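Local coordinates for protein acyl-CoA thioesterase II TesB2 (Mycobacterium marinum, PDB 3U0A) that probably hydrolyses fatty acyl-CoA thioesters to the free fatty acid and coenzyme A, as a member of the C/M/P thioester hydrolase family, at residues V47-T52 with A108-A113; E9-E14 with P183-L188; G255-Q260 with A266-E271; W152-V157 with A194-L199. One frame throughout, in Å; residues are numbered along the deposited sequence.

Contact 1: V47-T52 with A108-A113. With NA (sodium ion), chain G.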
loop_
_atom_site.group_PDB
_atom_site.type_symbol
_atom_site.label_atom_id
_atom_site.label_comp_id
_atom_site.label_asym_id
_atom_site.label_seq_id
_atom_site.Cartn_x
_atom_site.Cartn_y
_atom_site.Cartn_z
ATOM N N VAL A 47 16.789 -6.069 2.032
ATOM C CA VAL A 47 18.119 -6.011 2.597
ATOM C C VAL A 47 19.095 -5.560 1.527
ATOM O O VAL A 47 19.993 -4.784 1.803
ATOM C CB VAL A 47 18.536 -7.353 3.196
ATOM C CG1 VAL A 47 20.019 -7.352 3.594
ATOM C CG2 VAL A 47 17.654 -7.665 4.372
ATOM N N SER A 48 18.887 -6.029 0.302
ATOM C CA SER A 48 19.677 -5.582 -0.854
ATOM C C SER A 48 19.572 -4.089 -1.128
ATOM O O SER A 48 20.543 -3.434 -1.532
ATOM C CB SER A 48 19.195 -6.306 -2.100
ATOM O OG SER A 48 19.868 -7.533 -2.232
ATOM N N ALA A 49 18.359 -3.575 -0.982
ATOM C CA ALA A 49 18.118 -2.173 -1.133
ATOM C C ALA A 49 18.932 -1.418 -0.057
ATOM O O ALA A 49 19.600 -0.453 -0.373
ATOM C CB ALA A 49 16.619 -1.893 -1.024
ATOM N N VAL A 50 18.881 -1.913 1.183
ATOM C CA VAL A 50 19.440 -1.262 2.340
ATOM C C VAL A 50 20.992 -1.131 2.249
ATOM O O VAL A 50 21.603 -0.160 2.741
ATOM C CB VAL A 50 19.006 -2.014 3.611
ATOM C CG1 VAL A 50 19.762 -1.536 4.843
ATOM C CG2 VAL A 50 17.524 -1.854 3.819
ATOM N N ARG A 51 21.617 -2.088 1.573
ATOM C CA ARG A 51 23.081 -2.100 1.454
ATOM C C ARG A 51 23.649 -1.054 0.495
ATOM O O ARG A 51 24.835 -0.720 0.562
ATOM C CB ARG A 51 23.559 -3.507 1.120
ATOM C CG ARG A 51 23.505 -4.316 2.395
ATOM C CD ARG A 51 24.117 -5.684 2.351
ATOM N NE ARG A 51 25.483 -5.735 1.826
ATOM C CZ ARG A 51 26.205 -6.859 1.808
ATOM N NH1 ARG A 51 27.467 -6.851 1.333
ATOM N NH2 ARG A 51 25.667 -7.995 2.308
ATOM N N THR A 52 22.776 -0.521 -0.357
ATOM C CA THR A 52 23.109 0.507 -1.335
ATOM C C THR A 52 22.699 1.887 -0.850
ATOM O O THR A 52 22.842 2.870 -1.578
ATOM C CB THR A 52 22.392 0.257 -2.695
ATOM O OG1 THR A 52 20.996 0.558 -2.577
ATOM C CG2 THR A 52 22.565 -1.172 -3.131
ATOM N N ALA A 108 11.315 0.714 -2.294
ATOM C CA ALA A 108 11.432 1.166 -0.916
ATOM C C ALA A 108 11.975 2.592 -0.848
ATOM O O ALA A 108 12.769 2.986 -1.695
ATOM C CB ALA A 108 12.306 0.208 -0.106
ATOM N N SER A 109 11.543 3.338 0.188
ATOM C CA SER A 109 11.940 4.735 0.407
ATOM C C SER A 109 12.686 4.882 1.731
ATOM O O SER A 109 12.320 4.276 2.727
ATOM C CB SER A 109 10.709 5.659 0.386
ATOM O OG SER A 109 11.054 7.041 0.243
ATOM N N PHE A 110 13.729 5.695 1.710
ATOM C CA PHE A 110 14.589 5.938 2.860
ATOM C C PHE A 110 14.701 7.468 3.164
ATOM O O PHE A 110 14.850 8.292 2.255
ATOM C CB PHE A 110 15.978 5.330 2.589
ATOM C CG PHE A 110 15.949 3.864 2.203
ATOM C CD1 PHE A 110 15.439 3.465 0.989
ATOM C CD2 PHE A 110 16.448 2.896 3.057
ATOM C CE1 PHE A 110 15.400 2.137 0.631
ATOM C CE2 PHE A 110 16.412 1.544 2.708
ATOM C CZ PHE A 110 15.880 1.165 1.489
ATOM N N GLN A 111 14.615 7.835 4.441
ATOM C CA GLN A 111 14.612 9.235 4.842
ATOM C C GLN A 111 15.539 9.472 5.989
ATOM O O GLN A 111 15.718 8.620 6.845
ATOM C CB GLN A 111 13.201 9.662 5.252
ATOM C CG GLN A 111 13.038 11.138 5.651
ATOM C CD GLN A 111 11.732 11.424 6.387
ATOM O OE1 GLN A 111 11.150 10.539 6.974
ATOM N NE2 GLN A 111 11.273 12.664 6.342
ATOM N N THR A 112 16.089 10.671 6.041
ATOM C CA THR A 112 16.851 11.092 7.224
ATOM C C THR A 112 15.932 11.400 8.436
ATOM O O THR A 112 14.704 11.475 8.343
ATOM C CB THR A 112 17.786 12.294 6.932
ATOM O OG1 THR A 112 17.040 13.336 6.315
ATOM C CG2 THR A 112 18.915 11.904 6.032
ATOM N N ALA A 113 16.558 11.543 9.597
ATOM C CA ALA A 113 15.830 11.921 10.805
ATOM C C ALA A 113 15.403 13.374 10.684
ATOM O O ALA A 113 16.235 14.241 10.561
ATOM C CB ALA A 113 16.694 11.711 12.053
HETATM NA NA NA G . 21.418 1.687 4.795
HETATM O O HOH W 1 19.268 2.182 5.770
#

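Contact 2: E9-E14 with P183-L188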
loop_
_atom_site.group_PDB
_atom_site.type_symbol
_atom_site.label_atom_id
_atom_site.label_comp_id
_atom_site.label_asym_id
_atom_site.label_seq_id
_atom_site.Cartn_x
_atom_site.Cartn_y
_atom_site.Cartn_z
ATOM N N GLU A 9 19.364 -14.976 9.035
ATOM C CA GLU A 9 19.882 -15.391 7.736
ATOM C C GLU A 9 19.301 -14.562 6.602
ATOM O O GLU A 9 19.894 -14.516 5.516
ATOM C CB GLU A 9 19.641 -16.883 7.482
ATOM N N ILE A 10 18.177 -13.872 6.830
ATOM C CA ILE A 10 17.649 -12.982 5.797
ATOM C C ILE A 10 18.664 -11.896 5.491
ATOM O O ILE A 10 18.759 -11.433 4.390
ATOM C CB ILE A 10 16.294 -12.359 6.186
ATOM C CG1 ILE A 10 15.230 -13.419 6.191
ATOM C CG2 ILE A 10 15.859 -11.308 5.179
ATOM C CD1 ILE A 10 13.910 -12.908 5.740
ATOM N N LEU A 11 19.441 -11.519 6.493
ATOM C CA LEU A 11 20.407 -10.443 6.348
ATOM C C LEU A 11 21.700 -10.901 5.669
ATOM O O LEU A 11 22.463 -10.076 5.209
ATOM C CB LEU A 11 20.698 -9.815 7.718
ATOM C CG LEU A 11 19.824 -8.592 8.062
ATOM C CD1 LEU A 11 18.316 -8.851 7.984
ATOM C CD2 LEU A 11 20.229 -8.128 9.445
ATOM N N ASP A 12 21.900 -12.208 5.560
ATOM C CA ASP A 12 23.120 -12.784 4.993
ATOM C C ASP A 12 23.040 -12.773 3.468
ATOM O O ASP A 12 22.381 -13.612 2.879
ATOM C CB ASP A 12 23.323 -14.222 5.569
ATOM C CG ASP A 12 24.640 -14.931 5.075
ATOM O OD1 ASP A 12 25.674 -14.235 4.790
ATOM O OD2 ASP A 12 24.646 -16.212 5.005
ATOM N N LEU A 13 23.683 -11.794 2.837
ATOM C CA LEU A 13 23.743 -11.683 1.380
ATOM C C LEU A 13 25.183 -11.637 0.899
ATOM O O LEU A 13 25.981 -10.899 1.459
ATOM C CB LEU A 13 23.100 -10.377 0.911
ATOM C CG LEU A 13 21.586 -10.185 0.855
ATOM C CD1 LEU A 13 21.389 -8.776 0.288
ATOM C CD2 LEU A 13 20.862 -11.235 0.026
ATOM N N GLU A 14 25.505 -12.381 -0.155
ATOM C CA GLU A 14 26.780 -12.245 -0.834
ATOM C C GLU A 14 26.711 -11.081 -1.815
ATOM O O GLU A 14 25.784 -10.984 -2.592
ATOM C CB GLU A 14 27.092 -13.534 -1.621
ATOM C CG GLU A 14 28.486 -13.569 -2.263
ATOM C CD GLU A 14 28.689 -14.710 -3.276
ATOM O OE1 GLU A 14 27.716 -15.460 -3.582
ATOM O OE2 GLU A 14 29.828 -14.850 -3.783
ATOM N N PRO A 183 19.875 -9.478 17.982
ATOM C CA PRO A 183 20.792 -8.352 17.861
ATOM C C PRO A 183 20.069 -7.006 17.813
ATOM O O PRO A 183 18.865 -6.941 17.438
ATOM C CB PRO A 183 21.472 -8.598 16.523
ATOM C CG PRO A 183 21.319 -10.055 16.265
ATOM C CD PRO A 183 20.095 -10.514 16.966
ATOM N N ASP A 184 20.813 -5.943 18.155
ATOM C CA ASP A 184 20.300 -4.558 18.118
ATOM C C ASP A 184 20.490 -3.890 16.735
ATOM O O ASP A 184 21.028 -2.784 16.653
ATOM C CB ASP A 184 21.008 -3.699 19.173
ATOM C CG ASP A 184 20.781 -4.201 20.566
ATOM O OD1 ASP A 184 19.849 -5.023 20.717
ATOM O OD2 ASP A 184 21.543 -3.797 21.495
ATOM N N ASP A 185 20.074 -4.560 15.672
ATOM C CA ASP A 185 20.165 -4.008 14.328
ATOM C C ASP A 185 18.741 -3.718 13.824
ATOM O O ASP A 185 17.987 -4.633 13.524
ATOM C CB ASP A 185 20.899 -5.000 13.419
ATOM C CG ASP A 185 20.910 -4.579 11.988
ATOM O OD1 ASP A 185 20.558 -3.436 11.656
ATOM O OD2 ASP A 185 21.271 -5.418 11.165
ATOM N N PRO A 186 18.370 -2.435 13.729
ATOM C CA PRO A 186 16.985 -2.156 13.438
ATOM C C PRO A 186 16.502 -2.779 12.148
ATOM O O PRO A 186 15.314 -3.077 12.029
ATOM C CB PRO A 186 16.943 -0.634 13.361
ATOM C CG PRO A 186 18.026 -0.176 14.232
ATOM C CD PRO A 186 19.114 -1.204 14.061
ATOM N N VAL A 187 17.396 -2.946 11.187
ATOM C CA VAL A 187 17.049 -3.547 9.908
ATOM C C VAL A 187 16.565 -4.983 10.101
ATOM O O VAL A 187 15.656 -5.415 9.446
ATOM C CB VAL A 187 18.269 -3.524 8.943
ATOM C CG1 VAL A 187 18.013 -4.338 7.694
ATOM C CG2 VAL A 187 18.615 -2.093 8.560
ATOM N N LEU A 188 17.204 -5.697 11.010
ATOM C CA LEU A 188 16.826 -7.059 11.343
ATOM C C LEU A 188 15.426 -7.106 11.952
ATOM O O LEU A 188 14.687 -8.069 11.763
ATOM C CB LEU A 188 17.841 -7.690 12.327
ATOM C CG LEU A 188 17.482 -9.082 12.880
ATOM C CD1 LEU A 188 17.479 -10.139 11.798
ATOM C CD2 LEU A 188 18.419 -9.494 13.991
#

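Contact 3: G255-Q260 with A266-E271. With SO4 (sulfate ion), chain L.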
loop_
_atom_site.group_PDB
_atom_site.type_symbol
_atom_site.label_atom_id
_atom_site.label_comp_id
_atom_site.label_asym_id
_atom_site.label_seq_id
_atom_site.Cartn_x
_atom_site.Cartn_y
_atom_site.Cartn_z
ATOM N N GLY A 255 -3.376 -4.230 8.127
ATOM C CA GLY A 255 -3.151 -4.215 9.549
ATOM C C GLY A 255 -2.234 -3.163 10.096
ATOM O O GLY A 255 -1.510 -2.528 9.344
ATOM N N LYS A 256 -2.277 -3.020 11.427
ATOM C CA LYS A 256 -1.419 -2.114 12.177
ATOM C C LYS A 256 -0.748 -2.885 13.297
ATOM O O LYS A 256 -1.322 -3.775 13.875
ATOM C CB LYS A 256 -2.226 -0.981 12.793
ATOM C CG LYS A 256 -3.329 -0.464 11.920
ATOM C CD LYS A 256 -3.596 1.003 12.212
ATOM C CE LYS A 256 -4.617 1.586 11.223
ATOM N NZ LYS A 256 -6.010 1.105 11.467
ATOM N N ILE A 257 0.478 -2.529 13.600
ATOM C CA ILE A 257 1.237 -3.261 14.575
ATOM C C ILE A 257 1.621 -2.329 15.713
ATOM O O ILE A 257 2.140 -1.244 15.487
ATOM C CB ILE A 257 2.457 -3.915 13.913
ATOM C CG1 ILE A 257 2.001 -5.083 13.069
ATOM C CG2 ILE A 257 3.415 -4.447 14.944
ATOM C CD1 ILE A 257 2.555 -5.080 11.683
ATOM N N PHE A 258 1.294 -2.741 16.934
ATOM C CA PHE A 258 1.595 -1.954 18.112
ATOM C C PHE A 258 2.539 -2.720 19.032
ATOM O O PHE A 258 2.544 -3.952 19.046
ATOM C CB PHE A 258 0.360 -1.666 18.898
ATOM C CG PHE A 258 -0.656 -0.909 18.168
ATOM C CD1 PHE A 258 -0.784 0.441 18.372
ATOM C CD2 PHE A 258 -1.553 -1.547 17.347
ATOM C CE1 PHE A 258 -1.769 1.165 17.725
ATOM C CE2 PHE A 258 -2.539 -0.839 16.699
ATOM C CZ PHE A 258 -2.648 0.522 16.878
ATOM N N THR A 259 3.326 -1.975 19.794
ATOM C CA THR A 259 4.065 -2.548 20.912
ATOM C C THR A 259 3.072 -2.750 22.051
ATOM O O THR A 259 1.928 -2.247 21.984
ATOM C CB THR A 259 5.192 -1.615 21.409
ATOM O OG1 THR A 259 4.624 -0.476 22.061
ATOM C CG2 THR A 259 6.061 -1.145 20.238
ATOM N N GLN A 260 3.504 -3.439 23.096
ATOM C CA GLN A 260 2.633 -3.665 24.222
ATOM C C GLN A 260 2.329 -2.355 24.984
ATOM O O GLN A 260 1.242 -2.182 25.522
ATOM C CB GLN A 260 3.239 -4.689 25.143
ATOM C CG GLN A 260 2.191 -5.568 25.796
ATOM C CD GLN A 260 2.809 -6.610 26.711
ATOM O OE1 GLN A 260 4.036 -6.638 26.894
ATOM N NE2 GLN A 260 1.971 -7.467 27.288
ATOM N N ALA A 266 4.036 0.095 12.862
ATOM C CA ALA A 266 3.917 -0.227 11.418
ATOM C C ALA A 266 2.472 -0.460 10.927
ATOM O O ALA A 266 1.592 -0.863 11.697
ATOM C CB ALA A 266 4.816 -1.407 11.036
ATOM N N ALA A 267 2.237 -0.136 9.649
ATOM C CA ALA A 267 0.975 -0.362 8.953
ATOM C C ALA A 267 1.264 -1.215 7.752
ATOM O O ALA A 267 2.338 -1.111 7.170
ATOM C CB ALA A 267 0.339 0.942 8.517
ATOM N N VAL A 268 0.340 -2.100 7.402
ATOM C CA VAL A 268 0.530 -2.971 6.246
ATOM C C VAL A 268 -0.778 -3.132 5.502
ATOM O O VAL A 268 -1.829 -3.257 6.120
ATOM C CB VAL A 268 0.996 -4.399 6.635
ATOM C CG1 VAL A 268 1.135 -5.267 5.399
ATOM C CG2 VAL A 268 2.304 -4.386 7.426
ATOM N N MET A 269 -0.703 -3.133 4.174
ATOM C CA MET A 269 -1.787 -3.608 3.315
ATOM C C MET A 269 -1.241 -4.672 2.386
ATOM O O MET A 269 -0.140 -4.527 1.891
ATOM C CB MET A 269 -2.309 -2.474 2.491
ATOM C CG MET A 269 -3.175 -1.539 3.292
ATOM S SD MET A 269 -4.840 -2.136 3.066
ATOM C CE MET A 269 -5.480 -0.929 1.917
ATOM N N GLN A 270 -2.028 -5.725 2.151
ATOM C CA GLN A 270 -1.643 -6.830 1.300
ATOM C C GLN A 270 -2.857 -7.445 0.653
ATOM O O GLN A 270 -3.878 -7.696 1.303
ATOM C CB GLN A 270 -0.910 -7.874 2.124
ATOM C CG GLN A 270 -0.511 -9.159 1.424
ATOM C CD GLN A 270 0.574 -9.908 2.200
ATOM O OE1 GLN A 270 0.498 -9.997 3.425
ATOM N NE2 GLN A 270 1.589 -10.421 1.508
ATOM N N GLU A 271 -2.738 -7.660 -0.651
ATOM C CA GLU A 271 -3.755 -8.356 -1.410
ATOM C C GLU A 271 -3.254 -9.796 -1.705
ATOM O O GLU A 271 -2.061 -10.013 -1.913
ATOM C CB GLU A 271 -4.064 -7.582 -2.687
ATOM C CG GLU A 271 -5.244 -8.143 -3.454
ATOM C CD GLU A 271 -5.683 -7.258 -4.614
ATOM O OE1 GLU A 271 -4.805 -6.817 -5.435
ATOM O OE2 GLU A 271 -6.922 -7.020 -4.694
HETATM S S SO4 L . -9.363 1.145 9.389
HETATM O O1 SO4 L . -8.006 1.403 8.812
HETATM O O2 SO4 L . -10.427 1.237 8.300
HETATM O O3 SO4 L . -9.324 -0.191 10.077
HETATM O O4 SO4 L . -9.629 2.243 10.393
#

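Contact 4: W152-V157 with A194-L199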
loop_
_atom_site.group_PDB
_atom_site.type_symbol
_atom_site.label_atom_id
_atom_site.label_comp_id
_atom_site.label_asym_id
_atom_site.label_seq_id
_atom_site.Cartn_x
_atom_site.Cartn_y
_atom_site.Cartn_z
ATOM N N TRP A 152 9.125 -18.364 17.252
ATOM C CA TRP A 152 8.177 -17.341 17.646
ATOM C C TRP A 152 7.136 -17.849 18.600
ATOM O O TRP A 152 6.780 -19.007 18.619
ATOM C CB TRP A 152 7.453 -16.796 16.422
ATOM C CG TRP A 152 8.359 -16.263 15.357
ATOM C CD1 TRP A 152 8.925 -16.947 14.300
ATOM C CD2 TRP A 152 8.825 -14.888 15.213
ATOM N NE1 TRP A 152 9.686 -16.103 13.542
ATOM C CE2 TRP A 152 9.667 -14.862 14.046
ATOM C CE3 TRP A 152 8.638 -13.733 15.928
ATOM C CZ2 TRP A 152 10.281 -13.711 13.614
ATOM C CZ3 TRP A 152 9.258 -12.579 15.499
ATOM C CH2 TRP A 152 10.063 -12.563 14.360
ATOM N N ASP A 153 6.653 -16.906 19.381
ATOM C CA ASP A 153 5.515 -17.029 20.211
ATOM C C ASP A 153 4.374 -16.365 19.493
ATOM O O ASP A 153 4.466 -15.204 19.120
ATOM C CB ASP A 153 5.777 -16.244 21.483
ATOM C CG ASP A 153 5.946 -17.113 22.654
ATOM O OD1 ASP A 153 4.945 -17.232 23.396
ATOM O OD2 ASP A 153 7.050 -17.687 22.826
ATOM N N VAL A 154 3.272 -17.078 19.340
ATOM C CA VAL A 154 2.156 -16.552 18.566
ATOM C C VAL A 154 0.856 -16.820 19.286
ATOM O O VAL A 154 0.594 -17.951 19.659
ATOM C CB VAL A 154 2.124 -17.186 17.179
ATOM C CG1 VAL A 154 1.141 -16.443 16.301
ATOM C CG2 VAL A 154 3.536 -17.200 16.578
ATOM N N ARG A 155 0.040 -15.789 19.516
ATOM C CA ARG A 155 -1.158 -15.988 20.349
ATOM C C ARG A 155 -2.298 -15.268 19.698
ATOM O O ARG A 155 -2.219 -14.054 19.495
ATOM C CB ARG A 155 -0.916 -15.484 21.768
ATOM C CG ARG A 155 0.258 -16.164 22.435
ATOM C CD ARG A 155 0.361 -15.961 23.945
ATOM N NE ARG A 155 1.644 -16.514 24.390
ATOM C CZ ARG A 155 2.129 -16.501 25.631
ATOM N NH1 ARG A 155 1.445 -15.984 26.643
ATOM N NH2 ARG A 155 3.332 -17.032 25.866
ATOM N N ILE A 156 -3.341 -16.029 19.353
ATOM C CA ILE A 156 -4.417 -15.557 18.493
ATOM C C ILE A 156 -5.593 -15.201 19.357
ATOM O O ILE A 156 -6.121 -16.045 20.060
ATOM C CB ILE A 156 -4.795 -16.620 17.430
ATOM C CG1 ILE A 156 -3.490 -17.160 16.790
ATOM C CG2 ILE A 156 -5.730 -16.040 16.361
ATOM C CD1 ILE A 156 -3.586 -17.649 15.350
ATOM N N VAL A 157 -5.989 -13.935 19.322
ATOM C CA VAL A 157 -7.091 -13.490 20.126
ATOM C C VAL A 157 -8.317 -14.278 19.678
ATOM O O VAL A 157 -8.619 -14.353 18.483
ATOM C CB VAL A 157 -7.311 -11.959 20.049
ATOM C CG1 VAL A 157 -8.449 -11.549 20.959
ATOM C CG2 VAL A 157 -6.059 -11.218 20.489
ATOM N N ALA A 194 8.338 -7.675 8.942
ATOM C CA ALA A 194 7.852 -7.765 7.573
ATOM C C ALA A 194 7.675 -9.246 7.192
ATOM O O ALA A 194 6.710 -9.621 6.509
ATOM C CB ALA A 194 8.804 -7.049 6.610
ATOM N N TYR A 195 8.592 -10.075 7.688
ATOM C CA TYR A 195 8.519 -11.513 7.490
ATOM C C TYR A 195 7.275 -12.132 8.131
ATOM O O TYR A 195 6.501 -12.871 7.475
ATOM C CB TYR A 195 9.786 -12.185 8.059
ATOM C CG TYR A 195 9.823 -13.687 7.893
ATOM C CD1 TYR A 195 10.071 -14.238 6.670
ATOM C CD2 TYR A 195 9.572 -14.550 8.960
ATOM C CE1 TYR A 195 10.107 -15.600 6.489
ATOM C CE2 TYR A 195 9.612 -15.924 8.791
ATOM C CZ TYR A 195 9.875 -16.440 7.546
ATOM O OH TYR A 195 9.909 -17.790 7.312
ATOM N N MET A 196 7.068 -11.847 9.415
ATOM C CA MET A 196 5.892 -12.409 10.111
ATOM C C MET A 196 4.575 -11.942 9.521
ATOM O O MET A 196 3.625 -12.719 9.474
ATOM C CB MET A 196 5.923 -12.136 11.596
ATOM C CG MET A 196 6.935 -13.003 12.321
ATOM S SD MET A 196 6.369 -14.690 12.542
ATOM C CE MET A 196 5.035 -14.479 13.731
ATOM N N SER A 197 4.520 -10.684 9.050
ATOM C CA SER A 197 3.318 -10.182 8.357
ATOM C C SER A 197 3.103 -10.950 7.042
ATOM O O SER A 197 2.026 -11.449 6.768
ATOM C CB SER A 197 3.383 -8.671 8.090
ATOM O OG SER A 197 2.375 -8.241 7.177
ATOM N N ASP A 198 4.148 -11.092 6.261
ATOM C CA ASP A 198 4.029 -11.921 5.078
ATOM C C ASP A 198 3.544 -13.363 5.354
ATOM O O ASP A 198 2.983 -13.975 4.455
ATOM C CB ASP A 198 5.343 -11.912 4.267
ATOM C CG ASP A 198 5.514 -10.630 3.451
ATOM O OD1 ASP A 198 4.506 -9.914 3.256
ATOM O OD2 ASP A 198 6.651 -10.333 3.027
ATOM N N LEU A 199 3.760 -13.885 6.575
ATOM C CA LEU A 199 3.284 -15.237 6.950
ATOM C C LEU A 199 1.888 -15.228 7.497
ATOM O O LEU A 199 1.229 -16.242 7.432
ATOM C CB LEU A 199 4.159 -15.916 8.008
ATOM C CG LEU A 199 5.623 -16.128 7.661
ATOM C CD1 LEU A 199 6.319 -17.061 8.649
ATOM C CD2 LEU A 199 5.803 -16.636 6.236
#

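Contact 1: V47-T52 with A108-A113
A49 turns its methyl toward strand 101-111 and rests against the far end of the F110 ring, its CB 4.0 Å from F110 CZ. One residue on, V50 reaches the same ring from its edge: CG2 lies close to the ring plane, 3.7 Å from F110 CE2, and the two side chains cross at about a right angle. CG2 stands beside the backbone N of V50, whereas CG1 is anti to that N (chi1 170°). V50 O binds a sodium ion at 2.8 Å, with a water 2.4 Å from the metal and V53 O as a further ligand. T52 then folds back at the end of helix 34-51, giving a hydrogen bond from OG1 to A49 O at 2.8 Å. T52 N donates there as well, so two bonds grip that oxygen. The contact joins the end of helix 34-51 to strand 101-111 in the N-terminal hotdog domain, where the sheet packs against the helix. Between helix and strand the chemistry is wholly apolar, two aliphatic groups against one ring, so they meet here through van der Waals contact, while V50 O is taken by the sodium ion and A49 O by T52.

Contact 2: E9-E14 with P183-L188
L11 and L188 bring their backbones closest, with CA atoms 7.0 Å apart. On one side, residues 9-11 coil like a helix but do not form one, and a bond from D12 N to E9 O closes the turn before the chain extends toward strand 14-17. On the other, the chain runs through D185 into helix 186-200. D185 is the N-cap: its CG is anti to the backbone N (chi1 174°), and OD1 accepts from V187 N at 3.2 Å, the donor standing well above the carboxylate plane. The other carboxylate oxygen faces the contact, with OD2 3.4 Å from L11 CD2, a methyl against an oxygen and no hydrogen bond. L11 and D185 approach from opposite directions. The same CD2 packs against L188 CB at 3.8 Å, while L11 CD1 comes within 4.1 Å of L188 CD1, so both branches of L11 lie on L188, the two side chains crossing at about a right angle. The start of the helix would probably help to stabilise a negative charge on D185. Around this point the N-terminal loop runs between the two long helices: I10, L11 and L13 touch helix 34-51 at H40, V47, Q44 and S48, and L11, which also packs on the first turn of helix 186-200, bridges the two.

Contact 3: G255-Q260 with A266-E271
I257 is held to A266 by a backbone bond, with a looser side-chain contact beside it. Its N donates to A266 O at 2.8 Å, and its CB stands 3.9 Å from that same oxygen. From CB the side chain forks: CG2 is anti to the backbone N, while CG1 lies beside it (chi1 -73°) and carries the chain on toward the facing strand. The tip, CD1, makes the apolar contacts, 4.4 Å from A266 CB and 4.3 Å from V268 CG2. I257, A266 and V268 thus form one face of the hairpin, which helix 186-200 covers with L193 and S197. One residue earlier, K256 pairs with A267, a non-hydrogen-bonded pair whose side chains point to the opposite face. There K256 leads away from A267, bending at its last torsion, and NZ makes a weak hydrogen bond to a sulfate that K168 also holds. A267 on this face packs on L252 of the second subunit. G255 and V268 close the register with two bonds, G255 N to V268 O and V268 N to G255 O, both 2.7 Å; the first is the straighter, at 166°. Between these pairs, the CA-H of A267 leans on G255 O and that of K256 on A266 O. The backbone of I257 also bonds to V265, so the pairing is not strictly one-to-one there. This is the antiparallel hairpin of strands 250-259 and 264-275, part of the hotdog fold, in which a curved antiparallel sheet wraps a long central helix.

Contact 4: W152-V157 with A194-L199
A Met-aromatic contact ties the central helix of the C-terminal hotdog domain, helix 186-200, to the strand 152-156, which lies at the end of the strand order within the chain. M196 and W152 are the pair. The thioether lies flat over one face of the indole: SD sits 3.5 Å from the centroid of the five-membered ring and only 6° off its normal. CG covers the other half, a CH-pi contact 3.6 Å from the centroid of the six-membered ring. One methionine side chain therefore spans both rings. It can do so because it bends at CB-CG and again at CG-SD (chi2 -76°, chi3 -69°), which lays the CG-SD bond along the indole instead of pointing its tip at it. The two side chains slide past each other in opposite directions. H178 meets W152 edge-to-face, and F176 touches M196, so strand 171-178 also contributes to this layer. Beyond W152 the strand alternates. V154 again turns toward the helix, whereas D153 points away and forms a salt bridge with R155, NH2 to OD1 at 3.0 Å; D153 has a second partner in R179. The methyl at the end of M196 finishes the packing, CE lying 4.2 Å from V154 CG2.

The chain holds two hotdog regions, consistent with the double-hotdog architecture of TesB-type thioesterases. Contact 1 belongs to the first, contacts 3 and 4 to the second. Contact 1 falls within the long span between the segments of contact 2, whose own segments alternate with those of contact 4; contact 4 closes before contact 3 opens. Contacts 2 and 4 share helix 186-200. Contacts 3 and 4 have centres 11 Å apart and touch where V268 packs on S197, while those of contacts 1 and 4 are 24 Å apart. Contacts 1 and 2 touch through R51 and L13, so the N-terminal loop links the helices of the two halves. Contacts 1 and 3 both reach the second subunit.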